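PDB 1ZA0: putative acyl-[acyl-carrier-protein] desaturase DesA2 from Mycobacterium tuberculosis, which may act as an iron-dependent acyl-carrier-protein desaturase that introduces double bonds into fatty acyl chains during mycobacterial fatty acid biosynthesis. Local coordinates for residues 187-190 with 191-194; 152-155 with 156-160. One frame throughout, in Å; residues are numbered along the deposited sequence.

Interaction 1 of 2, residues 187-190 with 191-194. With MN (manganese (II) ion), chain B; EDO (1,2-ethanediol), chain C.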
loop_
_atom_site.group_PDB
_atom_site.type_symbol
_atom_site.label_atom_id
_atom_site.label_comp_id
_atom_site.label_asym_id
_atom_site.label_seq_id
_atom_site.Cartn_x
_atom_site.Cartn_y
_atom_site.Cartn_z
ATOM N N ARG A 187 5.304 4.877 -6.302
ATOM C CA ARG A 187 4.917 6.194 -6.815
ATOM C C ARG A 187 3.402 6.443 -6.799
ATOM O O ARG A 187 2.937 7.578 -6.519
ATOM C CB ARG A 187 5.461 6.411 -8.202
ATOM C CG ARG A 187 6.949 6.516 -8.244
ATOM C CD ARG A 187 7.539 6.647 -9.646
ATOM N NE ARG A 187 8.978 6.324 -9.615
ATOM C CZ ARG A 187 9.922 7.138 -9.144
ATOM N NH1 ARG A 187 9.619 8.399 -8.746
ATOM N NH2 ARG A 187 11.186 6.723 -9.124
ATOM N N ASP A 188 2.629 5.403 -7.062
ATOM C CA ASP A 188 1.184 5.468 -6.916
ATOM C C ASP A 188 0.827 5.632 -5.461
ATOM O O ASP A 188 -0.027 6.452 -5.154
ATOM C CB ASP A 188 0.470 4.233 -7.485
ATOM C CG ASP A 188 0.449 4.191 -8.984
ATOM O OD1 ASP A 188 0.605 5.225 -9.707
ATOM O OD2 ASP A 188 0.244 3.100 -9.568
ATOM N N GLU A 189 1.485 4.918 -4.547
ATOM C CA GLU A 189 1.160 5.014 -3.164
ATOM C C GLU A 189 1.441 6.436 -2.583
ATOM O O GLU A 189 0.679 6.899 -1.723
ATOM C CB GLU A 189 1.915 3.986 -2.302
ATOM C CG GLU A 189 1.776 2.535 -2.744
ATOM C CD GLU A 189 0.405 1.935 -2.489
ATOM O OE1 GLU A 189 0.343 0.907 -1.724
ATOM O OE2 GLU A 189 -0.585 2.418 -3.094
ATOM N N VAL A 190 2.498 7.093 -3.068
ATOM C CA VAL A 190 2.780 8.478 -2.698
ATOM C C VAL A 190 1.597 9.401 -3.082
ATOM O O VAL A 190 1.163 10.284 -2.303
ATOM C CB VAL A 190 4.135 8.935 -3.274
ATOM C CG1 VAL A 190 4.306 10.481 -3.217
ATOM C CG2 VAL A 190 5.306 8.195 -2.561
ATOM N N ARG A 191 1.120 9.178 -4.276
ATOM C CA ARG A 191 -0.026 9.880 -4.814
ATOM C C ARG A 191 -1.318 9.606 -4.063
ATOM O O ARG A 191 -2.109 10.539 -3.812
ATOM C CB ARG A 191 -0.150 9.607 -6.304
ATOM C CG ARG A 191 0.920 10.262 -7.089
ATOM C CD ARG A 191 1.060 9.718 -8.514
ATOM N NE ARG A 191 -0.148 9.759 -9.339
ATOM C CZ ARG A 191 -0.558 10.834 -10.031
ATOM N NH1 ARG A 191 0.056 11.996 -9.900
ATOM N NH2 ARG A 191 -1.631 10.778 -10.810
ATOM N N HIS A 192 -1.498 8.350 -3.600
ATOM C CA HIS A 192 -2.656 7.978 -2.846
ATOM C C HIS A 192 -2.630 8.703 -1.483
ATOM O O HIS A 192 -3.661 9.272 -0.980
ATOM C CB HIS A 192 -2.709 6.436 -2.686
ATOM C CG HIS A 192 -2.980 5.683 -3.978
ATOM N ND1 HIS A 192 -3.080 4.300 -4.035
ATOM C CD2 HIS A 192 -3.089 6.125 -5.264
ATOM C CE1 HIS A 192 -3.339 3.946 -5.293
ATOM N NE2 HIS A 192 -3.301 5.018 -6.063
ATOM N N GLU A 193 -1.483 8.617 -0.842
ATOM C CA GLU A 193 -1.327 9.236 0.428
ATOM C C GLU A 193 -1.603 10.781 0.340
ATOM O O GLU A 193 -2.204 11.337 1.262
ATOM C CB GLU A 193 0.046 8.933 1.054
ATOM C CG GLU A 193 0.154 9.534 2.466
ATOM C CD GLU A 193 1.566 9.878 2.930
ATOM O OE1 GLU A 193 2.547 9.551 2.214
ATOM O OE2 GLU A 193 1.692 10.445 4.071
ATOM N N GLU A 194 -1.109 11.412 -0.713
ATOM C CA GLU A 194 -1.137 12.870 -0.892
ATOM C C GLU A 194 -2.646 13.240 -0.956
ATOM O O GLU A 194 -3.111 14.164 -0.325
ATOM C CB GLU A 194 -0.448 13.269 -2.198
ATOM C CG GLU A 194 -0.531 14.732 -2.647
ATOM C CD GLU A 194 0.233 14.988 -3.914
ATOM O OE1 GLU A 194 0.701 13.986 -4.520
ATOM O OE2 GLU A 194 0.437 16.167 -4.339
HETATM MN MN MN B . -2.510 2.719 -2.401
HETATM C C1 EDO C . -1.553 3.366 -12.778
HETATM O O1 EDO C . -1.314 3.441 -14.154
HETATM C C2 EDO C . -1.403 4.735 -12.149
HETATM O O2 EDO C . -0.117 5.290 -12.341
HETATM O O HOH W 1 -1.290 7.190 -9.093
HETATM O O HOH W 2 -2.498 1.193 -0.860
HETATM O O HOH W 3 2.498 11.370 -0.222
#

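Interaction 2 of 2, residues 152-155 with 156-160. With MN (manganese (II) ion), chain B.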
loop_
_atom_site.group_PDB
_atom_site.type_symbol
_atom_site.label_atom_id
_atom_site.label_comp_id
_atom_site.label_asym_id
_atom_site.label_seq_id
_atom_site.Cartn_x
_atom_site.Cartn_y
_atom_site.Cartn_z
ATOM N N LEU A 152 -10.919 8.765 6.623
ATOM C CA LEU A 152 -9.960 9.499 5.820
ATOM C C LEU A 152 -8.622 9.487 6.516
ATOM O O LEU A 152 -7.602 9.393 5.854
ATOM C CB LEU A 152 -10.423 10.930 5.493
ATOM C CG LEU A 152 -11.681 11.072 4.646
ATOM C CD1 LEU A 152 -12.235 12.590 4.657
ATOM C CD2 LEU A 152 -11.431 10.589 3.222
ATOM N N VAL A 153 -8.620 9.581 7.846
ATOM C CA VAL A 153 -7.406 9.574 8.630
ATOM C C VAL A 153 -6.715 8.180 8.497
ATOM O O VAL A 153 -5.541 8.122 8.263
ATOM C CB VAL A 153 -7.697 9.875 10.089
ATOM C CG1 VAL A 153 -6.490 9.556 10.994
ATOM C CG2 VAL A 153 -8.144 11.405 10.229
ATOM N N TYR A 154 -7.498 7.113 8.664
ATOM C CA TYR A 154 -7.009 5.756 8.501
ATOM C C TYR A 154 -6.339 5.577 7.125
ATOM O O TYR A 154 -5.242 5.076 7.066
ATOM C CB TYR A 154 -8.137 4.734 8.682
ATOM C CG TYR A 154 -7.694 3.328 8.367
ATOM C CD1 TYR A 154 -6.954 2.563 9.309
ATOM C CD2 TYR A 154 -7.914 2.795 7.127
ATOM C CE1 TYR A 154 -6.515 1.241 8.975
ATOM C CE2 TYR A 154 -7.486 1.504 6.810
ATOM C CZ TYR A 154 -6.791 0.757 7.723
ATOM O OH TYR A 154 -6.390 -0.510 7.341
ATOM N N MET A 155 -7.014 5.966 6.050
ATOM C CA MET A 155 -6.494 5.829 4.732
ATOM C C MET A 155 -5.208 6.638 4.503
ATOM O O MET A 155 -4.300 6.151 3.817
ATOM C CB MET A 155 -7.520 6.220 3.698
ATOM C CG MET A 155 -8.690 5.269 3.581
ATOM S SD MET A 155 -8.223 3.551 3.289
ATOM C CE MET A 155 -7.434 3.783 1.632
ATOM N N ALA A 156 -5.083 7.809 5.130
ATOM C CA ALA A 156 -3.869 8.569 4.960
ATOM C C ALA A 156 -2.671 7.849 5.553
ATOM O O ALA A 156 -1.576 7.797 4.931
ATOM C CB ALA A 156 -4.037 10.015 5.585
ATOM N N PHE A 157 -2.845 7.300 6.744
ATOM C CA PHE A 157 -1.770 6.589 7.377
ATOM C C PHE A 157 -1.437 5.284 6.624
ATOM O O PHE A 157 -0.300 4.881 6.547
ATOM C CB PHE A 157 -2.147 6.231 8.795
ATOM C CG PHE A 157 -1.894 7.298 9.775
ATOM C CD1 PHE A 157 -0.606 7.605 10.152
ATOM C CD2 PHE A 157 -2.973 7.977 10.396
ATOM C CE1 PHE A 157 -0.350 8.588 11.085
ATOM C CE2 PHE A 157 -2.717 8.990 11.369
ATOM C CZ PHE A 157 -1.409 9.298 11.690
ATOM N N TYR A 158 -2.486 4.588 6.205
ATOM C CA TYR A 158 -2.369 3.289 5.594
ATOM C C TYR A 158 -1.666 3.415 4.218
ATOM O O TYR A 158 -0.754 2.646 3.927
ATOM C CB TYR A 158 -3.766 2.633 5.457
ATOM C CG TYR A 158 -3.740 1.263 4.777
ATOM C CD1 TYR A 158 -3.410 0.133 5.510
ATOM C CD2 TYR A 158 -4.007 1.117 3.425
ATOM C CE1 TYR A 158 -3.368 -1.136 4.925
ATOM C CE2 TYR A 158 -3.968 -0.165 2.821
ATOM C CZ TYR A 158 -3.626 -1.277 3.585
ATOM O OH TYR A 158 -3.577 -2.563 3.054
ATOM N N GLU A 159 -2.026 4.421 3.432
ATOM C CA GLU A 159 -1.295 4.736 2.233
ATOM C C GLU A 159 0.134 5.163 2.486
ATOM O O GLU A 159 1.013 4.822 1.715
ATOM C CB GLU A 159 -2.022 5.757 1.360
ATOM C CG GLU A 159 -3.347 5.237 0.854
ATOM C CD GLU A 159 -3.098 4.216 -0.283
ATOM O OE1 GLU A 159 -1.884 3.899 -0.559
ATOM O OE2 GLU A 159 -4.039 3.786 -0.933
ATOM N N ARG A 160 0.397 5.858 3.584
ATOM C CA ARG A 160 1.772 6.210 3.871
ATOM C C ARG A 160 2.583 4.940 4.222
ATOM O O ARG A 160 3.691 4.821 3.809
ATOM C CB ARG A 160 1.858 7.205 5.030
ATOM C CG ARG A 160 3.311 7.719 5.273
ATOM C CD ARG A 160 3.375 8.895 6.244
ATOM N NE ARG A 160 4.657 9.581 6.226
ATOM C CZ ARG A 160 4.948 10.733 5.647
ATOM N NH1 ARG A 160 4.056 11.415 4.957
ATOM N NH2 ARG A 160 6.187 11.189 5.757
HETATM MN MN MN B . -2.510 2.719 -2.401
HETATM O O HOH W 2 -2.498 1.193 -0.860
#

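Interaction 1 of 2, residues 187-190 with 191-194
R187 O accepts from R191 N, and the next three i to i+4 bonds follow in turn, so 187-194 is continuous alpha helix. The H192 N to D188 O bond measures 2.9 Å. This turn carries the second E-x-x-H motif of the ferritin-like four-helix bundle, here E189 and H192. Three residues apart, both face the manganese ion. E189 OE2 binds it at 2.1 Å and H192 ND1 at 2.3 Å. The two side chains cross obliquely, with the carboxylate and ring planes 72° apart. The glutamate chain is bent at chi2 (-72°), which turns the carboxylate to the metal. Its OE1 accepts a hydrogen bond from metal-bound water 2 and forms a salt bridge with K76 NZ. The imidazole lies against its own helix, with D188 O 3.0 Å above one face near the rim. H192 NE2 is hydrogen-bonded to E106, a second-shell contact that helps fix the ring's rotation. D188 OD2 is hydrogen-bonded to H110 NE2, by similarity a ligand of a second metal ion, an iron, in the native site, and R191 NH2 to H25 O. D188 OD1 also accepts from an ethanediol molecule, probably from the crystallisation liquor. D188 and R191 meet through water 1, not directly. That water donates to D188 OD1 and accepts from R191 NE, at 2.8 Å each, lying in the guanidinium plane at its edge.

Interaction 2 of 2, residues 152-155 with 156-160
Y154 and Y158 project alongside each other from one face of helix 148-172, a helix of the ferritin-like four-helix bundle. Their ring planes are 17° apart but displaced until little of one ring covers the other, with centroids 5.6 Å apart. Contact is made by Y154 OH, 3.6 Å from Y158 CD1, and by Y158 CB, which lies over one face of the Y154 ring, offset toward its rim. Both side chains have CG anti to the backbone N (chi1 174° and 178°), which sends the two rings out in the same direction. V153 and F157 form a second i to i+4 pair. V153 CG1 meets the edge of the F157 ring, in its plane, 3.8 Å from CE2. V153 also packs on helix 208-221, and F157 on helix 247-260. M155 packs on F196 of helix 176-206. Its chain is bent at chi2 and chi3, and its CE ends 4.3 Å from E159 OE2. The backbone between these residues is regular, with E159 N bonded to M155 O. E159 is a metal ligand, and W103 NE1 donates to its OE2. Its carboxylate chelates the manganese ion with both oxygens, OE1 at 2.3 Å and OE2 at 2.4 Å.

Overall arrangement
Interactions 1 and 2 lie on consecutive helices, 176-206 and 148-172, with centres about 11 Å apart, and both reach the same manganese ion. Interaction 1 supplies E189 and H192, and interaction 2 supplies E159. E107 of helix 95-121 completes the protein ligands, and water 2 is shared. E189 OE2 and E159 OE1 are 3.2 Å apart. The metal between these like-charged groups probably offsets their repulsion. Away from the ion, E193 OE2 and R160 NH1 form a salt bridge of 2.7 Å between the helices. E193 OE2 also pairs with R257 of helix 247-260. By similarity, the native site holds two iron ions.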